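Local structure of peptide chain release factor RF2 (Thermus thermophilus, 2IHR) at residues A[27-31]-A[41-46]; A[307-312]-A[322-326]. The protein directs the termination of translation at the stop codons UGA and UAA, acting on the ribosome to bring about release of the finished peptide. All blocks are in the same frame, centred on the assembly; numbering follows the deposited sequence.

Contact 1: residues A[27-31]-A[41-46]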
ATOM      1  N   LYS A  27      18.399 -17.451  17.647  1.00254.40           N
ATOM      2  CA  LYS A  27      19.784 -17.901  17.651  1.00256.76           C
ATOM      3  C   LYS A  27      19.948 -19.368  18.049  1.00258.28           C
ATOM      4  O   LYS A  27      20.739 -20.079  17.437  1.00258.96           O
ATOM      5  CB  LYS A  27      20.631 -17.026  18.582  1.00229.44           C
ATOM      6  CG  LYS A  27      21.523 -16.029  17.853  1.00230.51           C
ATOM      7  CD  LYS A  27      22.497 -15.329  18.801  1.00230.70           C
ATOM      8  CE  LYS A  27      21.776 -14.432  19.803  1.00230.75           C
ATOM      9  NZ  LYS A  27      22.720 -13.671  20.678  1.00230.03           N
ATOM     10  N   GLU A  28      19.207 -19.824  19.060  1.00293.08           N
ATOM     11  CA  GLU A  28      19.304 -21.215  19.535  1.00293.08           C
ATOM     12  C   GLU A  28      18.868 -22.240  18.480  1.00293.08           C
ATOM     13  O   GLU A  28      19.505 -23.285  18.314  1.00293.08           O
ATOM     14  CB  GLU A  28      18.470 -21.396  20.816  1.00201.67           C
ATOM     15  CG  GLU A  28      18.844 -22.600  21.706  1.00201.06           C
ATOM     16  CD  GLU A  28      18.391 -23.949  21.155  1.00201.21           C
ATOM     17  OE1 GLU A  28      19.112 -24.546  20.326  1.00201.67           O
ATOM     18  OE2 GLU A  28      17.302 -24.414  21.556  1.00199.22           O
ATOM     19  N   LEU A  29      17.785 -21.939  17.771  1.00253.50           N
ATOM     20  CA  LEU A  29      17.276 -22.835  16.737  1.00250.56           C
ATOM     21  C   LEU A  29      18.276 -22.891  15.580  1.00251.20           C
ATOM     22  O   LEU A  29      18.337 -23.878  14.849  1.00250.81           O
ATOM     23  CB  LEU A  29      15.908 -22.337  16.248  1.00184.95           C
ATOM     24  CG  LEU A  29      14.806 -23.386  16.052  1.00180.06           C
ATOM     25  CD1 LEU A  29      13.445 -22.699  15.961  1.00174.71           C
ATOM     26  CD2 LEU A  29      15.098 -24.210  14.807  1.00177.36           C
ATOM     27  N   GLU A  30      19.064 -21.825  15.439  1.00206.63           N
ATOM     28  CA  GLU A  30      20.085 -21.710  14.393  1.00207.37           C
ATOM     29  C   GLU A  30      21.454 -22.226  14.866  1.00208.24           C
ATOM     30  O   GLU A  30      22.419 -22.233  14.094  1.00208.00           O
ATOM     31  CB  GLU A  30      20.222 -20.246  13.953  1.00212.02           C
ATOM     32  CG  GLU A  30      18.984 -19.656  13.293  1.00212.77           C
ATOM     33  CD  GLU A  30      18.870 -20.028  11.830  1.00213.63           C
ATOM     34  OE1 GLU A  30      18.842 -21.238  11.521  1.00213.49           O
ATOM     35  OE2 GLU A  30      18.810 -19.108  10.985  1.00213.70           O
ATOM     36  N   ARG A  31      21.532 -22.640  16.134  1.00249.01           N
ATOM     37  CA  ARG A  31      22.772 -23.164  16.719  1.00248.76           C
ATOM     38  C   ARG A  31      22.878 -24.664  16.490  1.00248.98           C
ATOM     39  O   ARG A  31      23.962 -25.179  16.214  1.00249.01           O
ATOM     40  CB  ARG A  31      22.843 -22.901  18.234  1.00225.41           C
ATOM     41  CG  ARG A  31      23.074 -21.445  18.649  1.00226.35           C
ATOM     42  CD  ARG A  31      23.243 -21.307  20.175  1.00226.35           C
ATOM     43  NE  ARG A  31      23.137 -19.919  20.640  1.00226.35           N
ATOM     44  CZ  ARG A  31      23.214 -19.539  21.915  1.00226.31           C
ATOM     45  NH1 ARG A  31      23.405 -20.435  22.875  1.00225.58           N
ATOM     46  NH2 ARG A  31      23.086 -18.259  22.234  1.00225.38           N
ATOM     47  N   ASP A  41      12.672 -22.639   7.367  1.00288.08           N
ATOM     48  CA  ASP A  41      12.655 -22.016   8.696  1.00284.81           C
ATOM     49  C   ASP A  41      13.995 -21.342   9.053  1.00285.99           C
ATOM     50  O   ASP A  41      14.010 -20.279   9.678  1.00284.23           O
ATOM     51  CB  ASP A  41      12.284 -23.067   9.764  1.00175.57           C
ATOM     52  CG  ASP A  41      11.652 -22.449  11.012  1.00168.62           C
ATOM     53  OD1 ASP A  41      12.344 -21.692  11.729  1.00161.29           O
ATOM     54  OD2 ASP A  41      10.458 -22.727  11.274  1.00162.61           O
ATOM     55  N   PRO A  42      15.135 -21.954   8.666  1.00227.40           N
ATOM     56  CA  PRO A  42      16.478 -21.419   8.941  1.00227.88           C
ATOM     57  C   PRO A  42      16.806 -20.110   8.218  1.00227.85           C
ATOM     58  O   PRO A  42      17.662 -19.340   8.662  1.00226.99           O
ATOM     59  CB  PRO A  42      17.399 -22.545   8.479  1.00228.12           C
ATOM     60  CG  PRO A  42      16.576 -23.768   8.706  1.00228.31           C
ATOM     61  CD  PRO A  42      15.235 -23.342   8.179  1.00227.81           C
ATOM     62  N   GLU A  43      16.127 -19.874   7.099  1.00260.64           N
ATOM     63  CA  GLU A  43      16.349 -18.679   6.288  1.00258.94           C
ATOM     64  C   GLU A  43      15.668 -17.437   6.875  1.00256.83           C
ATOM     65  O   GLU A  43      16.061 -16.307   6.576  1.00254.80           O
ATOM     66  CB  GLU A  43      15.836 -18.921   4.860  1.00222.78           C
ATOM     67  CG  GLU A  43      16.137 -20.316   4.290  1.00222.93           C
ATOM     68  CD  GLU A  43      17.609 -20.549   3.984  1.00223.52           C
ATOM     69  OE1 GLU A  43      18.449 -20.354   4.889  1.00223.90           O
ATOM     70  OE2 GLU A  43      17.924 -20.938   2.838  1.00222.43           O
ATOM     71  N   ALA A  44      14.649 -17.651   7.704  1.00254.95           N
ATOM     72  CA  ALA A  44      13.916 -16.550   8.329  1.00252.09           C
ATOM     73  C   ALA A  44      14.150 -16.492   9.841  1.00249.77           C
ATOM     74  O   ALA A  44      13.267 -16.076  10.595  1.00241.99           O
ATOM     75  CB  ALA A  44      12.420 -16.680   8.031  1.00180.05           C
ATOM     76  N   ALA A  45      15.338 -16.912  10.273  1.00263.79           N
ATOM     77  CA  ALA A  45      15.710 -16.900  11.689  1.00265.50           C
ATOM     78  C   ALA A  45      16.844 -15.898  11.911  1.00265.30           C
ATOM     79  O   ALA A  45      17.086 -15.448  13.033  1.00261.22           O
ATOM     80  CB  ALA A  45      16.140 -18.297  12.139  1.00197.24           C
ATOM     81  N   ARG A  46      17.537 -15.563  10.826  1.00222.19           N
ATOM     82  CA  ARG A  46      18.631 -14.599  10.859  1.00225.11           C
ATOM     83  C   ARG A  46      18.031 -13.238  10.497  1.00226.01           C
ATOM     84  O   ARG A  46      18.461 -12.200  11.003  1.00225.90           O
ATOM     85  CB  ARG A  46      19.708 -14.988   9.838  1.00192.61           C
ATOM     86  CG  ARG A  46      20.908 -14.046   9.784  1.00193.63           C
ATOM     87  CD  ARG A  46      21.774 -14.314   8.551  1.00192.75           C
ATOM     88  NE  ARG A  46      21.037 -14.103   7.304  1.00192.83           N
ATOM     89  CZ  ARG A  46      20.588 -12.922   6.879  1.00192.09           C
ATOM     90  NH1 ARG A  46      20.798 -11.827   7.598  1.00191.68           N
ATOM     91  NH2 ARG A  46      19.918 -12.839   5.737  1.00191.90           N
TER

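Contact 2: residues A[307-312]-A[322-326]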
ATOM      1  N   TRP A 307     -15.901  -1.855   7.762  1.00107.99           N
ATOM      2  CA  TRP A 307     -16.355  -0.491   7.496  1.00 94.13           C
ATOM      3  C   TRP A 307     -17.093  -0.480   6.153  1.00 85.40           C
ATOM      4  O   TRP A 307     -16.494  -0.719   5.102  1.00 85.82           O
ATOM      5  CB  TRP A 307     -15.119   0.421   7.465  1.00 98.12           C
ATOM      6  CG  TRP A 307     -15.423   1.863   7.472  1.00 89.02           C
ATOM      7  CD1 TRP A 307     -15.967   2.588   6.459  1.00 86.44           C
ATOM      8  CD2 TRP A 307     -15.253   2.764   8.570  1.00 87.14           C
ATOM      9  NE1 TRP A 307     -16.152   3.891   6.859  1.00 90.97           N
ATOM     10  CE2 TRP A 307     -15.726   4.024   8.150  1.00 84.43           C
ATOM     11  CE3 TRP A 307     -14.754   2.625   9.876  1.00 89.44           C
ATOM     12  CZ2 TRP A 307     -15.718   5.135   8.980  1.00 84.84           C
ATOM     13  CZ3 TRP A 307     -14.750   3.737  10.709  1.00 88.44           C
ATOM     14  CH2 TRP A 307     -15.230   4.974  10.255  1.00 91.32           C
ATOM     15  N   GLY A 308     -18.391  -0.199   6.187  1.00 90.55           N
ATOM     16  CA  GLY A 308     -19.198  -0.219   4.972  1.00 84.77           C
ATOM     17  C   GLY A 308     -19.165   0.974   4.034  1.00 85.79           C
ATOM     18  O   GLY A 308     -18.935   0.809   2.824  1.00 81.99           O
ATOM     19  N   SER A 309     -19.413   2.168   4.572  1.00 80.55           N
ATOM     20  CA  SER A 309     -19.413   3.394   3.771  1.00 79.77           C
ATOM     21  C   SER A 309     -17.989   3.867   3.479  1.00 76.30           C
ATOM     22  O   SER A 309     -16.993   3.166   3.750  1.00 76.92           O
ATOM     23  CB  SER A 309     -20.162   4.525   4.496  1.00 89.78           C
ATOM     24  OG  SER A 309     -19.393   5.043   5.579  1.00 92.14           O
ATOM     25  N   GLN A 310     -17.902   5.083   2.945  1.00 73.58           N
ATOM     26  CA  GLN A 310     -16.612   5.666   2.605  1.00 63.48           C
ATOM     27  C   GLN A 310     -15.644   5.769   3.763  1.00 61.82           C
ATOM     28  O   GLN A 310     -16.019   6.109   4.899  1.00 59.60           O
ATOM     29  CB  GLN A 310     -16.763   7.073   2.059  1.00 66.58           C
ATOM     30  CG  GLN A 310     -18.167   7.524   1.739  1.00 77.77           C
ATOM     31  CD  GLN A 310     -19.028   7.909   2.952  1.00 66.92           C
ATOM     32  OE1 GLN A 310     -18.536   8.377   3.981  1.00 69.40           O
ATOM     33  NE2 GLN A 310     -20.343   7.744   2.796  1.00 71.10           N
ATOM     34  N   ILE A 311     -14.387   5.458   3.465  1.00 53.49           N
ATOM     35  CA  ILE A 311     -13.350   5.649   4.451  1.00 50.70           C
ATOM     36  C   ILE A 311     -12.924   7.153   4.423  1.00 51.86           C
ATOM     37  O   ILE A 311     -12.525   7.722   5.445  1.00 54.44           O
ATOM     38  CB  ILE A 311     -12.159   4.803   4.136  1.00 49.38           C
ATOM     39  CG1 ILE A 311     -11.619   5.195   2.749  1.00 46.82           C
ATOM     40  CG2 ILE A 311     -12.548   3.335   4.260  1.00 43.29           C
ATOM     41  CD1 ILE A 311     -10.274   4.605   2.474  1.00 46.32           C
ATOM     42  N   ARG A 312     -13.048   7.814   3.271  1.00 46.62           N
ATOM     43  CA  ARG A 312     -12.613   9.194   3.243  1.00 43.97           C
ATOM     44  C   ARG A 312     -13.489  10.067   2.390  1.00 41.55           C
ATOM     45  O   ARG A 312     -14.064   9.575   1.437  1.00 48.25           O
ATOM     46  CB  ARG A 312     -11.124   9.255   2.792  1.00 39.95           C
ATOM     47  CG  ARG A 312     -10.581  10.676   2.878  1.00 42.80           C
ATOM     48  CD  ARG A 312      -9.295  10.727   2.253  1.00 42.93           C
ATOM     49  NE  ARG A 312      -8.398   9.808   2.908  1.00 43.56           N
ATOM     50  CZ  ARG A 312      -7.532   9.077   2.249  1.00 47.58           C
ATOM     51  NH1 ARG A 312      -7.493   9.186   0.920  1.00 41.84           N
ATOM     52  NH2 ARG A 312      -6.748   8.232   2.912  1.00 37.45           N
ATOM     53  N   LYS A 322     -11.695  14.701   4.374  1.00 54.57           N
ATOM     54  CA  LYS A 322     -11.867  14.153   5.701  1.00 53.16           C
ATOM     55  C   LYS A 322     -11.908  12.627   5.818  1.00 57.39           C
ATOM     56  O   LYS A 322     -12.856  11.950   5.355  1.00 50.17           O
ATOM     57  CB  LYS A 322     -13.166  14.743   6.236  1.00 48.70           C
ATOM     58  CG  LYS A 322     -13.747  14.073   7.437  1.00 46.76           C
ATOM     59  CD  LYS A 322     -12.981  14.373   8.638  1.00 40.45           C
ATOM     60  CE  LYS A 322     -13.751  13.863   9.778  1.00 52.29           C
ATOM     61  NZ  LYS A 322     -13.232  14.551  11.013  1.00 71.99           N
ATOM     62  N   ASP A 323     -10.885  12.106   6.484  1.00 54.00           N
ATOM     63  CA  ASP A 323     -10.780  10.683   6.692  1.00 55.79           C
ATOM     64  C   ASP A 323     -11.615  10.277   7.892  1.00 55.28           C
ATOM     65  O   ASP A 323     -11.280  10.559   9.035  1.00 53.39           O
ATOM     66  CB  ASP A 323      -9.318  10.276   6.900  1.00 53.99           C
ATOM     67  CG  ASP A 323      -9.115   8.783   6.779  1.00 61.76           C
ATOM     68  OD1 ASP A 323      -9.531   8.060   7.712  1.00 59.59           O
ATOM     69  OD2 ASP A 323      -8.562   8.330   5.750  1.00 60.68           O
ATOM     70  N   HIS A 324     -12.705   9.587   7.619  1.00 60.82           N
ATOM     71  CA  HIS A 324     -13.631   9.123   8.661  1.00 59.70           C
ATOM     72  C   HIS A 324     -13.129   8.023   9.620  1.00 60.72           C
ATOM     73  O   HIS A 324     -13.730   7.770  10.639  1.00 57.90           O
ATOM     74  CB  HIS A 324     -14.889   8.657   7.970  1.00 49.26           C
ATOM     75  CG  HIS A 324     -15.431   9.651   6.988  1.00 43.99           C
ATOM     76  ND1 HIS A 324     -16.096  10.797   7.386  1.00 52.67           N
ATOM     77  CD2 HIS A 324     -15.495   9.624   5.641  1.00 52.75           C
ATOM     78  CE1 HIS A 324     -16.561  11.418   6.317  1.00 49.76           C
ATOM     79  NE2 HIS A 324     -16.220  10.733   5.242  1.00 45.97           N
ATOM     80  N   ARG A 325     -12.029   7.366   9.292  1.00 63.56           N
ATOM     81  CA  ARG A 325     -11.523   6.342  10.161  1.00 58.56           C
ATOM     82  C   ARG A 325     -10.552   6.991  11.129  1.00 59.66           C
ATOM     83  O   ARG A 325     -10.699   6.937  12.351  1.00 62.15           O
ATOM     84  CB  ARG A 325     -10.770   5.300   9.346  1.00 53.41           C
ATOM     85  CG  ARG A 325     -11.538   4.572   8.257  1.00 53.02           C
ATOM     86  CD  ARG A 325     -10.531   3.809   7.359  1.00 54.90           C
ATOM     87  NE  ARG A 325      -9.635   4.764   6.720  1.00 53.00           N
ATOM     88  CZ  ARG A 325      -8.544   4.464   6.041  1.00 53.47           C
ATOM     89  NH1 ARG A 325      -8.169   3.195   5.881  1.00 50.75           N
ATOM     90  NH2 ARG A 325      -7.815   5.461   5.529  1.00 53.92           N
ATOM     91  N   THR A 326      -9.536   7.606  10.546  1.00 56.88           N
ATOM     92  CA  THR A 326      -8.466   8.270  11.252  1.00 49.50           C
ATOM     93  C   THR A 326      -8.936   9.577  11.871  1.00 52.61           C
ATOM     94  O   THR A 326      -8.494  10.002  12.946  1.00 52.77           O
ATOM     95  CB  THR A 326      -7.374   8.484  10.211  1.00 66.47           C
ATOM     96  OG1 THR A 326      -6.135   7.963  10.701  1.00 70.04           O
ATOM     97  CG2 THR A 326      -7.268   9.926   9.808  1.00 54.69           C
TER

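Contact 1: residues A[27-31]-A[41-46]
The carboxylate of Glu30 lies against Pro42 and Ala45, and its close contacts with these two residues all come from one side of its plane. Ala45 CB stands over that face, displaced toward OE2, while Pro42 O lies nearer the plane, beyond OE2. At the other oxygen, Glu30 OE1 rests against the pyrrolidine ring, 3.6 Å from Pro42 CB. The Glu30 chain meets the Pro42 ring at about a right angle. Its torsions account for this approach: CG stands anti to the carbonyl carbon (chi1 -64°), and a bend at chi2 (-81°) turns the acid group down onto the second segment.

Glu30 OE2 comes within 3.0 Å of Ala45 CB, shorter than an ordinary carbon-oxygen contact, so the exact placing of the carboxylate is doubtful. The nearest polar approach, Glu30 OE2 to Pro42 O at 2.6 Å, is therefore unresolved. If the position is right, an acid proton could lie between the two oxygens, and the oxygen of Asp35 close to Glu30 OE1 would be consistent with this. At the margin, Leu29 CD1 approaches Asp41 OD1 at 4.5 Å, a loose encounter.

The contact is small, 194 Å² in all, and lies mostly at the surface, with Ala45 its buried member. It joins two parts of one irregular loop in the PCRF region. Residues 27-31 directly follow helix 19-26, residues 41-46 precede helix 50-54, and Asp35, on the chain between them, touches both Leu29 and Pro42.

Contact 2: residues A[307-312]-A[322-326]
Arg312 and Asp323 meet in a salt bridge: Arg312 NE approaches Asp323 OD2 at 3.2 Å on its anti side. Arg325 NH2 takes the syn lone pair of the same oxygen at 3.0 Å, almost straight (174°) and in its own guanidinium plane. The two arginines thus share one carboxylate. Each has a further partner, Arg312 in Glu183 and Arg325 in the carbonyl of Pro182.

Hydrogen bonds to the backbone use the other oxygen. Asp323 OD1 accepts from Arg325 N at 3.0 Å and, from the opposite face of the carboxylate plane, from Thr326 N at 2.9 Å; the first bond makes an Asx turn as the chain leaves strand 320-323. An alanine in place of Asp323 is likely to leave Arg312 and Arg325 without their common counter-charge and the turn without its acceptor. That strand forms a beta hairpin with strand 312-315, Arg312 and Asp323 being an antiparallel non-hydrogen-bonded pair with side chains on the same face, against Leu344 of helix 342-353. His324 N donates to Ile311 O at 2.9 Å, His324 NE2 is bonded to Ser313 OG, and Trp307 NE1 reaches Gln310 O at 3.0 Å from above the carbonyl plane.

Van der Waals and CH-pi contacts flank this network. With CG anti to the carbonyl carbon (chi1 -59°) and a bend at chi3, Arg325 lays CG over the six-membered ring of Trp307, 3.9 Å from its centroid and 4° off the normal, while NH2 turns back to Asp323. Ile311 CD1 lies over the guanidinium face. Trp307 CZ2 packs on His324 CB, the side chains crossing at about a right angle.

How the contacts relate
Contact 1 is a surface contact and contact 2 a partly buried one; they lie on opposite sides of the chain's centre, their own centres 42 Å apart, and share no helix or strand. Each closes a short excursion of the chain, with nine residues between its segments, but those of contact 1 contain no helix or strand whereas those of contact 2 include five strand residues. The chemistry follows. In 27-31 with 41-46 a single acidic side chain supplies most of the touching and no clear hydrogen bond crosses. In 307-312 with 322-326, 445 Å² is buried and sheet pairing, ionic bonds and aromatic packing act together at the open end of the hairpin.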